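Local coordinates for protein transcriptional regulator, TetR family (Legionella pneumophila subsp. pneumophila str. Philadelphia 1, PDB 3ON4) that probably binds DNA through a helix-turn-helix and regulates transcription, at residues E13-V18 / K34-A39; S53-G58 / V121-Q126; L82-K87 / E143-D148; K90-I95 / T177-V182; W137-L142 / Y147-S152. All blocks are in the same frame, centred on the assembly; numbering follows the deposited sequence. Where two conformers were deposited one is given.

Contact 1. Residues E13-V18 / K34-A39; sequences ERILAV and KDIATA
Ile15 and Ile36 meet in a contact with no flat group of its own; the rings come from outside it, Phe51 lying against Ile15 and Phe31 against Ile36. The touching atoms of the two segments are all aliphatic carbons. Ile36 points its side chain at helix 11-26 with CD1 at the far end of an extended chain (chi2 179°), and that methyl, Ile36 CD1, comes to 4.1 Å from Ile15 CG2, the two side chains crossing at about a right angle. Helix 33-40 belongs to the predicted helix-turn-helix, and helix 11-26 packs against it as the first helix of a TetR-type DNA-binding domain. Leu57 of helix 54-77 touches both isoleucines, and Ile47 of helix 44-50 adds to the packing on Ile36. One helical turn further along, Val18 faces Ala39 near the surface. Val18 was modelled in two conformations, and in the one described Val18 CG1 lies 4.0 Å from Ala39 CB, a less certain touch than that of the isoleucines.

Contact 2. Residues S53-G58 / V121-Q126; sequences SKEDLG and VSIQNQ
Glu55 reaches Ser122 with its chain stretched out: CG stands anti to the backbone N (chi1 173°) and the chain stays extended beyond it. Ser122 holds OG between its own backbone N and carbonyl carbon (chi1 62°), facing the carboxylate. Ser122 OG donates to Glu55 OE2 at 2.7 Å, striking the oxygen on its anti side and tilted from the carboxylate plane. Glu55 OE2 also accepts from water 1 at 2.8 Å, and water 1 accepts from Ser122 N at 2.9 Å, giving a partner to an amide in the first turn of helix 121-144.

Deeper in, Ile123 lays its CD1 on the backbone of the other helix, Ile123 CD1 being 3.8 Å from Glu55 O and 3.9 Å from Gly58 CA. With no side chain at Gly58, the methyl can settle directly over the main chain. Val59 and Ile62 also touch Ile123.

Ser53 and Asp56 form a capping box at the start of helix 54-77, with Asp56 N bonded to Ser53 OG at 3.2 Å. The short helical segments run nearly parallel, at 8°, with axes 9.3 Å apart. Helix 54-77 is the long connecting helix of the TetR fold, here packed by its DNA-binding end against the C-terminal domain.

Contact 3. Residues L82-K87 / E143-D148; sequences LSAKEK and ETNGYD
Ala84 CB makes the tight part of this contact, pressing on Asn145 CB at 3.6 Å and on Asn145 CG at 3.7 Å. Thr144 OG1 closes on the same methyl, Ala84 CB, from 4.0 Å, while its own hydrogen bond goes back to Val141 O. Two helix ends meet here. Ser83 and Glu86 form a capping box at the start of helix 84-98, and helix 121-144 finishes in a Schellman motif, where Gly146 takes up a positive phi and its N bonds back to Glu143 O. On the looser side two waters bridge the segments. Asn145 CG lies anti to the backbone N (chi1 -153°), and OD1 is linked through water 3 to the start of helix 84-98: water 3 donates to Asn145 OD1 at 3.1 Å and accepts from Lys85 N at 3.0 Å. Water 2 accepts from Ala84 N at 2.9 Å, but its bond to Asn145 OD1 is weak, at 3.4 Å. Between them the waters serve two amides of the first helical turn. Lys85 NZ bonds elsewhere, to Asp187 O near the C-terminus.

Contact 4. Residues K90-I95 / T177-V182; sequences KFFDAI and TFLEGV
Phe92 of helix 84-98 reaches across to Leu179 and Val182 of helix 177-189, a buried joint inside the all-helical C-terminal domain of the TetR fold. The directed interaction is a CH-pi contact. Val182 CG1 sits over the centre of one face of the Phe92 ring, 3.9 Å from its centroid and 11° off the normal. Chi1 of -171° carries the Phe92 ring out toward helix 177-189, though the nearest CA atoms, of Phe92 and Val182, are 8.5 Å apart. Plain apolar packing adds to this: Phe92 CZ meets Val182 CB at 3.7 Å and Leu179 CD2 at 4.2 Å. Leu167 of helix 149-173 also touches Leu179. On helix 177-189, Gly181 O accepts from Gln158 NE2 of the second subunit, which places the joint next to the dimer interface. The ring also meets main chain: Leu179 O lies oblique to it, 3.5 Å from Phe92 CE2.

Contact 5. Residues W137-L142 / Y147-S152; sequences WLKGVL and YDNESS
Leu142 can be followed outward from its backbone against Ser152 and Tyr147. Leu142 CB rests 3.6 Å from Ser152 OG. Chi1 of -68° sets CG beside the backbone N, and from there the two methyls part: Leu142 CD1 goes to Ser152 O at 3.4 Å and Leu142 CD2 to Tyr147 CE2 at 4.0 Å, the Leu142 and Tyr147 side chains slanting across one another. The carbonyl of Leu142 also takes part. Leu142 O accepts a weak hydrogen bond from Tyr147 N at 3.3 Å and lies at the edge of the Tyr147 ring, in its plane. Lys139 CG adds a contact of 3.9 Å to Ser152 CB. Beyond the turn, Asp148 caps helix 149-173 with OD1, which takes both Ser151 N and Ser151 OG. Ser152 OG, packed against Leu142, donates to Asp148 O. Helices 121-144 and 149-173 pack together around the turn that joins them; Leu155 of the second extends the packing on Leu142 and Tyr147, while Val141 turns to Ala84 and Ile88 of helix 84-98.

How the contacts relate
Contact 1 lies in the DNA-binding region, and contact 2 joins that region to the C-terminal domain; their centres are about 17 Å apart, and Leu57 links them, Leu57 CD2 lying 3.6 Å from Ile36 CD1. Contacts 3, 4 and 5 all lie in the C-terminal domain, contact 4 buried within it; the centres of contacts 1 and 3 are about 40 Å apart. Contacts 3 and 5 share Tyr147 and Asp148, with centres about 8 Å apart. Contact 4 meets contact 5 where Phe91 CB lies 3.6 Å from Trp137 CZ3. Helix 121-144 starts in contact 2 and finishes in contacts 3 and 5. The sodium ion, at Ser114 and Asp115, is about 12 Å from the side chain of Ile123 in contact 2.

Contact 1. Residues E13-V18 / K34-A39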
# COMPACT_ATOMS: atom_id res chain seq x y z
N GLU A 13 -23.63 3.33 14.24
CA GLU A 13 -23.12 4.16 13.16
C GLU A 13 -21.92 4.98 13.62
O GLU A 13 -20.95 5.12 12.88
CB GLU A 13 -24.19 5.08 12.55
CG GLU A 13 -23.55 6.15 11.63
CD GLU A 13 -24.46 6.70 10.57
OE1 GLU A 13 -25.69 6.66 10.75
OE2 GLU A 13 -23.92 7.19 9.55
N ARG A 14 -21.96 5.52 14.83
CA ARG A 14 -20.83 6.32 15.30
C ARG A 14 -19.59 5.44 15.50
O ARG A 14 -18.44 5.89 15.26
CB ARG A 14 -21.18 7.12 16.56
CG ARG A 14 -22.26 8.16 16.34
CD ARG A 14 -22.18 9.30 17.36
NE ARG A 14 -21.95 8.85 18.72
CZ ARG A 14 -21.52 9.63 19.73
NH1 ARG A 14 -21.36 9.10 20.92
NH2 ARG A 14 -21.24 10.92 19.54
N ILE A 15 -19.80 4.19 15.91
CA ILE A 15 -18.69 3.25 16.08
C ILE A 15 -18.07 2.96 14.72
O ILE A 15 -16.86 3.02 14.54
CB ILE A 15 -19.12 1.90 16.75
CG1 ILE A 15 -19.47 2.10 18.22
CG2 ILE A 15 -17.97 0.86 16.60
CD1 ILE A 15 -20.34 0.99 18.86
N LEU A 16 -18.93 2.66 13.75
CA LEU A 16 -18.45 2.38 12.41
C LEU A 16 -17.66 3.57 11.84
O LEU A 16 -16.57 3.38 11.28
CB LEU A 16 -19.61 2.02 11.49
CG LEU A 16 -20.22 0.63 11.73
CD1 LEU A 16 -21.61 0.53 11.05
CD2 LEU A 16 -19.26 -0.46 11.26
N ALA A 17 -18.18 4.77 12.02
CA ALA A 17 -17.54 5.96 11.43
C ALA A 17 -16.14 6.24 12.03
O ALA A 17 -15.19 6.56 11.28
CB ALA A 17 -18.46 7.19 11.53
N VAL A 18 -16.01 6.09 13.35
CA VAL A 18 -14.69 6.32 13.98
C VAL A 18 -13.75 5.16 13.67
O VAL A 18 -12.57 5.38 13.41
CB VAL A 18 -14.76 6.53 15.51
CG1 VAL A 18 -13.42 7.16 16.01
CG2 VAL A 18 -15.90 7.40 15.87
N LYS A 34 -10.98 0.09 22.85
CA LYS A 34 -10.74 1.15 23.85
C LYS A 34 -10.47 2.51 23.19
O LYS A 34 -10.93 3.53 23.68
CB LYS A 34 -9.56 0.77 24.74
CG LYS A 34 -9.23 1.80 25.79
CD LYS A 34 -10.37 2.00 26.78
CE LYS A 34 -9.90 2.73 28.03
NZ LYS A 34 -11.03 2.87 28.96
N ASP A 35 -9.72 2.52 22.10
CA ASP A 35 -9.51 3.76 21.35
C ASP A 35 -10.84 4.39 20.91
O ASP A 35 -11.00 5.63 20.94
CB ASP A 35 -8.65 3.53 20.11
CG ASP A 35 -7.21 3.19 20.44
OD1 ASP A 35 -6.69 3.72 21.44
OD2 ASP A 35 -6.61 2.40 19.68
N ILE A 36 -11.77 3.54 20.46
CA ILE A 36 -13.07 4.03 19.97
C ILE A 36 -13.88 4.58 21.13
O ILE A 36 -14.45 5.66 21.03
CB ILE A 36 -13.89 2.92 19.28
CG1 ILE A 36 -13.17 2.43 18.02
CG2 ILE A 36 -15.29 3.41 18.93
CD1 ILE A 36 -13.92 1.31 17.32
N ALA A 37 -13.94 3.82 22.22
CA ALA A 37 -14.67 4.21 23.42
C ALA A 37 -14.21 5.58 23.93
O ALA A 37 -15.04 6.44 24.30
CB ALA A 37 -14.48 3.17 24.50
N THR A 38 -12.90 5.78 23.96
CA THR A 38 -12.32 7.03 24.42
C THR A 38 -12.68 8.15 23.45
O THR A 38 -13.03 9.24 23.87
CB THR A 38 -10.78 6.91 24.54
OG1 THR A 38 -10.47 5.99 25.59
CG2 THR A 38 -10.11 8.26 24.84
N ALA A 39 -12.65 7.86 22.15
CA ALA A 39 -12.83 8.91 21.12
C ALA A 39 -14.23 9.51 21.16
O ALA A 39 -14.37 10.73 21.02
CB ALA A 39 -12.51 8.35 19.72

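Contact 2. Residues S53-G58 / V121-Q126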
# COMPACT_ATOMS: atom_id res chain seq x y z
N SER A 53 -16.53 -9.31 18.53
CA SER A 53 -15.11 -9.43 18.31
C SER A 53 -14.64 -8.29 17.44
O SER A 53 -15.41 -7.70 16.70
CB SER A 53 -14.79 -10.77 17.65
OG SER A 53 -15.25 -10.78 16.32
N LYS A 54 -13.36 -7.97 17.52
CA LYS A 54 -12.79 -6.99 16.59
C LYS A 54 -13.08 -7.38 15.15
O LYS A 54 -13.38 -6.51 14.33
CB LYS A 54 -11.30 -6.84 16.80
CG LYS A 54 -10.66 -5.64 16.13
CD LYS A 54 -9.19 -5.61 16.49
CE LYS A 54 -8.49 -4.46 15.86
NZ LYS A 54 -7.04 -4.37 16.24
N GLU A 55 -13.01 -8.69 14.85
CA GLU A 55 -13.30 -9.20 13.50
C GLU A 55 -14.67 -8.75 12.99
O GLU A 55 -14.79 -8.34 11.82
CB GLU A 55 -13.22 -10.73 13.47
CG GLU A 55 -13.65 -11.41 12.17
CD GLU A 55 -13.48 -12.94 12.20
OE1 GLU A 55 -12.83 -13.50 13.13
OE2 GLU A 55 -13.99 -13.59 11.28
N ASP A 56 -15.68 -8.85 13.85
CA ASP A 56 -17.03 -8.42 13.48
C ASP A 56 -17.08 -6.96 13.04
O ASP A 56 -17.79 -6.62 12.10
CB ASP A 56 -18.00 -8.64 14.64
CG ASP A 56 -18.19 -10.11 14.97
OD1 ASP A 56 -18.48 -10.89 14.06
OD2 ASP A 56 -18.07 -10.48 16.14
N LEU A 57 -16.32 -6.11 13.74
CA LEU A 57 -16.27 -4.70 13.41
C LEU A 57 -15.53 -4.53 12.09
O LEU A 57 -16.00 -3.79 11.21
CB LEU A 57 -15.61 -3.88 14.52
CG LEU A 57 -15.39 -2.39 14.25
CD1 LEU A 57 -16.72 -1.70 13.93
CD2 LEU A 57 -14.70 -1.73 15.46
N GLY A 58 -14.39 -5.21 11.92
CA GLY A 58 -13.65 -5.13 10.67
C GLY A 58 -14.53 -5.46 9.45
O GLY A 58 -14.53 -4.72 8.47
N VAL A 121 -10.10 -14.52 7.73
CA VAL A 121 -10.54 -14.75 6.36
C VAL A 121 -11.81 -13.93 6.00
O VAL A 121 -11.94 -13.43 4.88
CB VAL A 121 -10.79 -16.25 6.10
CG1 VAL A 121 -11.49 -16.46 4.77
CG2 VAL A 121 -9.47 -17.02 6.18
N SER A 122 -12.72 -13.77 6.96
CA SER A 122 -13.92 -12.96 6.70
C SER A 122 -13.54 -11.55 6.23
O SER A 122 -14.15 -10.99 5.31
CB SER A 122 -14.81 -12.88 7.94
OG SER A 122 -14.10 -12.24 9.00
N ILE A 123 -12.52 -10.96 6.83
CA ILE A 123 -12.14 -9.60 6.47
C ILE A 123 -11.40 -9.61 5.13
O ILE A 123 -11.61 -8.72 4.28
CB ILE A 123 -11.30 -8.95 7.58
CG1 ILE A 123 -12.15 -8.86 8.88
CG2 ILE A 123 -10.84 -7.58 7.19
CD1 ILE A 123 -11.38 -8.26 10.06
N GLN A 124 -10.51 -10.57 4.96
CA GLN A 124 -9.83 -10.78 3.67
C GLN A 124 -10.82 -10.80 2.52
O GLN A 124 -10.64 -10.11 1.51
CB GLN A 124 -9.05 -12.10 3.68
CG GLN A 124 -7.81 -12.10 4.55
CD GLN A 124 -7.04 -13.39 4.46
OE1 GLN A 124 -7.59 -14.42 4.06
NE2 GLN A 124 -5.79 -13.36 4.84
N ASN A 125 -11.87 -11.61 2.66
CA ASN A 125 -12.89 -11.75 1.62
C ASN A 125 -13.66 -10.43 1.36
O ASN A 125 -13.95 -10.08 0.20
CB ASN A 125 -13.82 -12.95 1.92
CG ASN A 125 -13.11 -14.30 1.74
OD1 ASN A 125 -11.93 -14.35 1.37
ND2 ASN A 125 -13.81 -15.38 2.01
N GLN A 126 -13.92 -9.64 2.40
CA GLN A 126 -14.57 -8.34 2.18
C GLN A 126 -13.63 -7.37 1.48
O GLN A 126 -14.05 -6.59 0.60
CB GLN A 126 -15.04 -7.72 3.50
CG GLN A 126 -16.11 -8.49 4.19
CD GLN A 126 -17.45 -8.46 3.47
OE1 GLN A 126 -17.78 -7.52 2.73
NE2 GLN A 126 -18.23 -9.50 3.69
O HOH W 1 -12.86 -15.29 9.42

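Contact 3. Residues L82-K87 / E143-D148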
# COMPACT_ATOMS: atom_id res chain seq x y z
N LEU A 82 -20.93 13.21 -18.56
CA LEU A 82 -19.51 12.95 -18.41
C LEU A 82 -19.01 11.98 -19.48
O LEU A 82 -19.64 10.97 -19.77
CB LEU A 82 -19.19 12.35 -17.03
CG LEU A 82 -19.54 13.23 -15.82
CD1 LEU A 82 -19.13 12.53 -14.55
CD2 LEU A 82 -18.88 14.62 -15.91
N SER A 83 -17.84 12.29 -20.04
CA SER A 83 -17.15 11.37 -20.94
C SER A 83 -16.57 10.24 -20.07
O SER A 83 -16.48 10.37 -18.85
CB SER A 83 -16.03 12.11 -21.65
OG SER A 83 -15.01 12.41 -20.70
N ALA A 84 -16.15 9.13 -20.70
CA ALA A 84 -15.50 8.05 -19.95
C ALA A 84 -14.28 8.55 -19.19
O ALA A 84 -14.06 8.22 -18.02
CB ALA A 84 -15.11 6.91 -20.87
N LYS A 85 -13.49 9.38 -19.85
CA LYS A 85 -12.31 9.95 -19.24
C LYS A 85 -12.69 10.79 -18.04
O LYS A 85 -12.04 10.71 -17.01
CB LYS A 85 -11.56 10.83 -20.25
CG LYS A 85 -10.27 11.38 -19.74
CD LYS A 85 -9.52 12.06 -20.88
CE LYS A 85 -8.13 12.44 -20.45
NZ LYS A 85 -7.36 12.96 -21.61
N GLU A 86 -13.74 11.59 -18.17
CA GLU A 86 -14.19 12.42 -17.06
C GLU A 86 -14.67 11.56 -15.89
O GLU A 86 -14.50 11.94 -14.74
CB GLU A 86 -15.28 13.39 -17.52
CG GLU A 86 -14.77 14.58 -18.37
CD GLU A 86 -15.89 15.41 -18.99
OE1 GLU A 86 -16.96 14.87 -19.35
OE2 GLU A 86 -15.68 16.63 -19.15
N LYS A 87 -15.28 10.41 -16.18
CA LYS A 87 -15.74 9.50 -15.11
C LYS A 87 -14.56 8.95 -14.28
O LYS A 87 -14.62 8.86 -13.05
CB LYS A 87 -16.58 8.36 -15.70
CG LYS A 87 -17.93 8.81 -16.26
CD LYS A 87 -18.70 7.66 -16.91
CE LYS A 87 -20.03 8.15 -17.46
NZ LYS A 87 -20.63 7.20 -18.44
N GLU A 143 -14.65 0.19 -21.17
CA GLU A 143 -15.31 -0.48 -22.30
C GLU A 143 -16.26 0.45 -23.05
O GLU A 143 -16.36 0.38 -24.28
CB GLU A 143 -16.03 -1.75 -21.85
CG GLU A 143 -15.09 -2.88 -21.51
CD GLU A 143 -15.78 -4.08 -20.91
OE1 GLU A 143 -16.88 -3.93 -20.31
OE2 GLU A 143 -15.23 -5.20 -21.04
N THR A 144 -16.94 1.34 -22.32
CA THR A 144 -17.77 2.38 -22.97
C THR A 144 -16.92 3.37 -23.75
O THR A 144 -17.42 4.06 -24.64
CB THR A 144 -18.66 3.17 -21.98
OG1 THR A 144 -17.85 4.00 -21.14
CG2 THR A 144 -19.53 2.22 -21.14
N ASN A 145 -15.64 3.46 -23.43
CA ASN A 145 -14.73 4.30 -24.21
C ASN A 145 -14.18 3.59 -25.45
O ASN A 145 -13.37 4.17 -26.18
CB ASN A 145 -13.60 4.80 -23.33
CG ASN A 145 -13.01 6.11 -23.81
OD1 ASN A 145 -13.71 6.93 -24.41
ND2 ASN A 145 -11.73 6.29 -23.57
N GLY A 146 -14.60 2.35 -25.69
CA GLY A 146 -14.22 1.62 -26.90
C GLY A 146 -13.02 0.70 -26.72
O GLY A 146 -12.65 0.01 -27.66
N TYR A 147 -12.44 0.68 -25.52
CA TYR A 147 -11.37 -0.27 -25.23
C TYR A 147 -11.93 -1.69 -25.27
O TYR A 147 -13.05 -1.94 -24.82
CB TYR A 147 -10.77 -0.00 -23.85
CG TYR A 147 -9.86 1.20 -23.77
CD1 TYR A 147 -8.57 1.16 -24.29
CD2 TYR A 147 -10.28 2.37 -23.13
CE1 TYR A 147 -7.72 2.27 -24.19
CE2 TYR A 147 -9.44 3.47 -23.03
CZ TYR A 147 -8.16 3.42 -23.56
OH TYR A 147 -7.34 4.51 -23.46
N ASP A 148 -11.15 -2.62 -25.82
CA ASP A 148 -11.54 -4.03 -25.78
C ASP A 148 -11.46 -4.58 -24.34
O ASP A 148 -10.87 -3.95 -23.47
CB ASP A 148 -10.78 -4.87 -26.82
CG ASP A 148 -9.29 -5.05 -26.52
OD1 ASP A 148 -8.83 -4.92 -25.38
OD2 ASP A 148 -8.57 -5.38 -27.48
O HOH W 2 -16.40 8.74 -23.56
O HOH W 3 -13.54 9.57 -22.87

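Contact 4. Residues K90-I95 / T177-V182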
# COMPACT_ATOMS: atom_id res chain seq x y z
N LYS A 90 -13.23 11.82 -12.18
CA LYS A 90 -14.10 12.07 -11.02
C LYS A 90 -14.01 10.95 -9.99
O LYS A 90 -14.15 11.19 -8.78
CB LYS A 90 -15.56 12.28 -11.45
CG LYS A 90 -15.81 13.52 -12.26
CD LYS A 90 -15.61 14.84 -11.49
CE LYS A 90 -15.87 16.03 -12.43
NZ LYS A 90 -15.59 17.39 -11.84
N PHE A 91 -13.77 9.72 -10.46
CA PHE A 91 -13.48 8.60 -9.57
C PHE A 91 -12.27 8.94 -8.70
O PHE A 91 -12.33 8.78 -7.47
CB PHE A 91 -13.24 7.32 -10.37
CG PHE A 91 -12.36 6.32 -9.69
CD1 PHE A 91 -12.88 5.43 -8.76
CD2 PHE A 91 -11.01 6.25 -9.99
CE1 PHE A 91 -12.07 4.51 -8.15
CE2 PHE A 91 -10.20 5.33 -9.38
CZ PHE A 91 -10.71 4.46 -8.47
N PHE A 92 -11.19 9.42 -9.30
CA PHE A 92 -10.02 9.79 -8.51
C PHE A 92 -10.32 10.93 -7.53
O PHE A 92 -9.92 10.86 -6.36
CB PHE A 92 -8.82 10.13 -9.40
CG PHE A 92 -7.53 10.32 -8.63
CD1 PHE A 92 -7.16 9.42 -7.64
CD2 PHE A 92 -6.70 11.40 -8.89
CE1 PHE A 92 -5.95 9.60 -6.93
CE2 PHE A 92 -5.51 11.58 -8.17
CZ PHE A 92 -5.14 10.67 -7.21
N ASP A 93 -11.05 11.95 -7.99
CA ASP A 93 -11.51 13.04 -7.09
C ASP A 93 -12.31 12.48 -5.89
O ASP A 93 -12.11 12.90 -4.74
CB ASP A 93 -12.34 14.10 -7.83
CG ASP A 93 -11.53 14.94 -8.83
OD1 ASP A 93 -10.27 14.97 -8.79
OD2 ASP A 93 -12.18 15.61 -9.65
N ALA A 94 -13.20 11.53 -6.16
CA ALA A 94 -13.99 10.90 -5.09
C ALA A 94 -13.10 10.16 -4.08
O ALA A 94 -13.34 10.23 -2.88
CB ALA A 94 -15.05 9.96 -5.66
N ILE A 95 -12.06 9.48 -4.57
CA ILE A 95 -11.10 8.78 -3.70
C ILE A 95 -10.31 9.81 -2.88
O ILE A 95 -10.13 9.64 -1.68
CB ILE A 95 -10.13 7.90 -4.49
CG1 ILE A 95 -10.88 6.75 -5.19
CG2 ILE A 95 -9.02 7.34 -3.56
CD1 ILE A 95 -11.66 5.81 -4.23
N THR A 177 2.71 15.73 -5.41
CA THR A 177 3.14 15.35 -6.75
C THR A 177 2.91 13.86 -7.01
O THR A 177 2.73 13.47 -8.15
CB THR A 177 4.61 15.78 -7.05
OG1 THR A 177 5.51 15.19 -6.13
CG2 THR A 177 4.76 17.31 -6.96
N PHE A 178 2.90 13.03 -5.95
CA PHE A 178 2.57 11.61 -6.13
C PHE A 178 1.13 11.44 -6.65
O PHE A 178 0.85 10.55 -7.47
CB PHE A 178 2.75 10.82 -4.82
CG PHE A 178 4.18 10.60 -4.42
CD1 PHE A 178 4.92 9.57 -4.96
CD2 PHE A 178 4.78 11.42 -3.46
CE1 PHE A 178 6.23 9.35 -4.58
CE2 PHE A 178 6.09 11.21 -3.06
CZ PHE A 178 6.82 10.16 -3.62
N LEU A 179 0.23 12.30 -6.19
CA LEU A 179 -1.17 12.26 -6.60
C LEU A 179 -1.35 12.90 -7.98
O LEU A 179 -2.18 12.47 -8.77
CB LEU A 179 -2.05 12.98 -5.57
CG LEU A 179 -1.94 12.41 -4.15
CD1 LEU A 179 -2.77 13.21 -3.17
CD2 LEU A 179 -2.35 10.97 -4.12
N GLU A 180 -0.56 13.94 -8.25
CA GLU A 180 -0.58 14.57 -9.58
C GLU A 180 -0.18 13.56 -10.64
O GLU A 180 -0.72 13.55 -11.73
CB GLU A 180 0.33 15.79 -9.62
CG GLU A 180 -0.18 16.96 -8.77
CD GLU A 180 0.81 18.11 -8.70
OE1 GLU A 180 1.91 17.99 -9.28
OE2 GLU A 180 0.49 19.15 -8.08
N GLY A 181 0.77 12.69 -10.30
CA GLY A 181 1.22 11.61 -11.17
C GLY A 181 0.14 10.63 -11.57
O GLY A 181 0.14 10.13 -12.70
N VAL A 182 -0.77 10.35 -10.65
CA VAL A 182 -1.92 9.50 -10.93
C VAL A 182 -2.80 10.19 -11.96
O VAL A 182 -3.22 9.59 -12.96
CB VAL A 182 -2.76 9.23 -9.69
CG1 VAL A 182 -3.92 8.28 -10.04
CG2 VAL A 182 -1.88 8.67 -8.57

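Contact 5. Residues W137-L142 / Y147-S152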
# COMPACT_ATOMS: atom_id res chain seq x y z
N TRP A 137 -15.97 -1.72 -12.01
CA TRP A 137 -16.50 -0.39 -12.38
C TRP A 137 -15.59 0.32 -13.40
O TRP A 137 -16.05 0.79 -14.45
CB TRP A 137 -16.62 0.49 -11.15
CG TRP A 137 -17.29 1.77 -11.45
CD1 TRP A 137 -18.63 2.01 -11.53
CD2 TRP A 137 -16.64 3.01 -11.74
NE1 TRP A 137 -18.86 3.33 -11.85
CE2 TRP A 137 -17.65 3.96 -11.99
CE3 TRP A 137 -15.30 3.40 -11.84
CZ2 TRP A 137 -17.37 5.28 -12.30
CZ3 TRP A 137 -15.01 4.72 -12.16
CH2 TRP A 137 -16.05 5.65 -12.37
N LEU A 138 -14.30 0.36 -13.10
CA LEU A 138 -13.29 0.93 -14.02
C LEU A 138 -13.26 0.27 -15.41
O LEU A 138 -13.26 0.96 -16.44
CB LEU A 138 -11.89 0.86 -13.36
CG LEU A 138 -11.56 1.83 -12.23
CD1 LEU A 138 -10.20 1.53 -11.58
CD2 LEU A 138 -11.61 3.27 -12.77
N LYS A 139 -13.24 -1.07 -15.43
CA LYS A 139 -13.28 -1.85 -16.67
C LYS A 139 -14.51 -1.51 -17.50
O LYS A 139 -14.43 -1.30 -18.72
CB LYS A 139 -13.30 -3.35 -16.36
CG LYS A 139 -13.47 -4.28 -17.58
CD LYS A 139 -13.83 -5.67 -17.07
CE LYS A 139 -14.07 -6.65 -18.16
NZ LYS A 139 -15.14 -7.62 -17.77
N GLY A 140 -15.66 -1.47 -16.84
CA GLY A 140 -16.93 -1.11 -17.53
C GLY A 140 -16.93 0.28 -18.16
O GLY A 140 -17.39 0.45 -19.30
N VAL A 141 -16.44 1.27 -17.42
CA VAL A 141 -16.35 2.64 -17.93
C VAL A 141 -15.44 2.66 -19.16
O VAL A 141 -15.76 3.26 -20.19
CB VAL A 141 -15.81 3.61 -16.82
CG1 VAL A 141 -15.48 4.96 -17.41
CG2 VAL A 141 -16.83 3.79 -15.69
N LEU A 142 -14.30 1.97 -19.05
CA LEU A 142 -13.32 1.93 -20.12
C LEU A 142 -13.82 1.21 -21.36
O LEU A 142 -13.47 1.58 -22.48
CB LEU A 142 -12.01 1.29 -19.62
CG LEU A 142 -11.19 2.08 -18.60
CD1 LEU A 142 -10.09 1.17 -18.02
CD2 LEU A 142 -10.57 3.34 -19.20
N TYR A 147 -12.44 0.68 -25.52
CA TYR A 147 -11.37 -0.27 -25.23
C TYR A 147 -11.93 -1.69 -25.27
O TYR A 147 -13.05 -1.94 -24.82
CB TYR A 147 -10.77 -0.00 -23.85
CG TYR A 147 -9.86 1.20 -23.77
CD1 TYR A 147 -8.57 1.16 -24.29
CD2 TYR A 147 -10.28 2.37 -23.13
CE1 TYR A 147 -7.72 2.27 -24.19
CE2 TYR A 147 -9.44 3.47 -23.03
CZ TYR A 147 -8.16 3.42 -23.56
OH TYR A 147 -7.34 4.51 -23.46
N ASP A 148 -11.15 -2.62 -25.82
CA ASP A 148 -11.54 -4.03 -25.78
C ASP A 148 -11.46 -4.58 -24.34
O ASP A 148 -10.87 -3.95 -23.47
CB ASP A 148 -10.78 -4.87 -26.82
CG ASP A 148 -9.29 -5.05 -26.52
OD1 ASP A 148 -8.83 -4.92 -25.38
OD2 ASP A 148 -8.57 -5.38 -27.48
N ASN A 149 -12.08 -5.72 -24.10
CA ASN A 149 -12.12 -6.32 -22.77
C ASN A 149 -10.74 -6.42 -22.10
O ASN A 149 -10.55 -6.02 -20.94
CB ASN A 149 -12.73 -7.72 -22.86
CG ASN A 149 -12.85 -8.38 -21.51
OD1 ASN A 149 -13.45 -7.85 -20.59
ND2 ASN A 149 -12.25 -9.56 -21.38
N GLU A 150 -9.78 -6.96 -22.83
CA GLU A 150 -8.45 -7.21 -22.28
C GLU A 150 -7.75 -5.91 -21.88
O GLU A 150 -7.19 -5.82 -20.80
CB GLU A 150 -7.60 -7.97 -23.29
CG GLU A 150 -6.14 -8.21 -22.87
CD GLU A 150 -5.91 -9.59 -22.29
OE1 GLU A 150 -6.25 -9.80 -21.10
OE2 GLU A 150 -5.40 -10.47 -23.03
N SER A 151 -7.79 -4.92 -22.76
CA SER A 151 -7.13 -3.64 -22.51
C SER A 151 -7.82 -2.88 -21.38
O SER A 151 -7.16 -2.18 -20.63
CB SER A 151 -7.15 -2.77 -23.77
OG SER A 151 -6.56 -3.44 -24.87
N SER A 152 -9.15 -3.02 -21.29
CA SER A 152 -9.93 -2.38 -20.23
C SER A 152 -9.54 -2.94 -18.85
O SER A 152 -9.37 -2.20 -17.90
CB SER A 152 -11.43 -2.58 -20.45
OG SER A 152 -11.89 -1.78 -21.53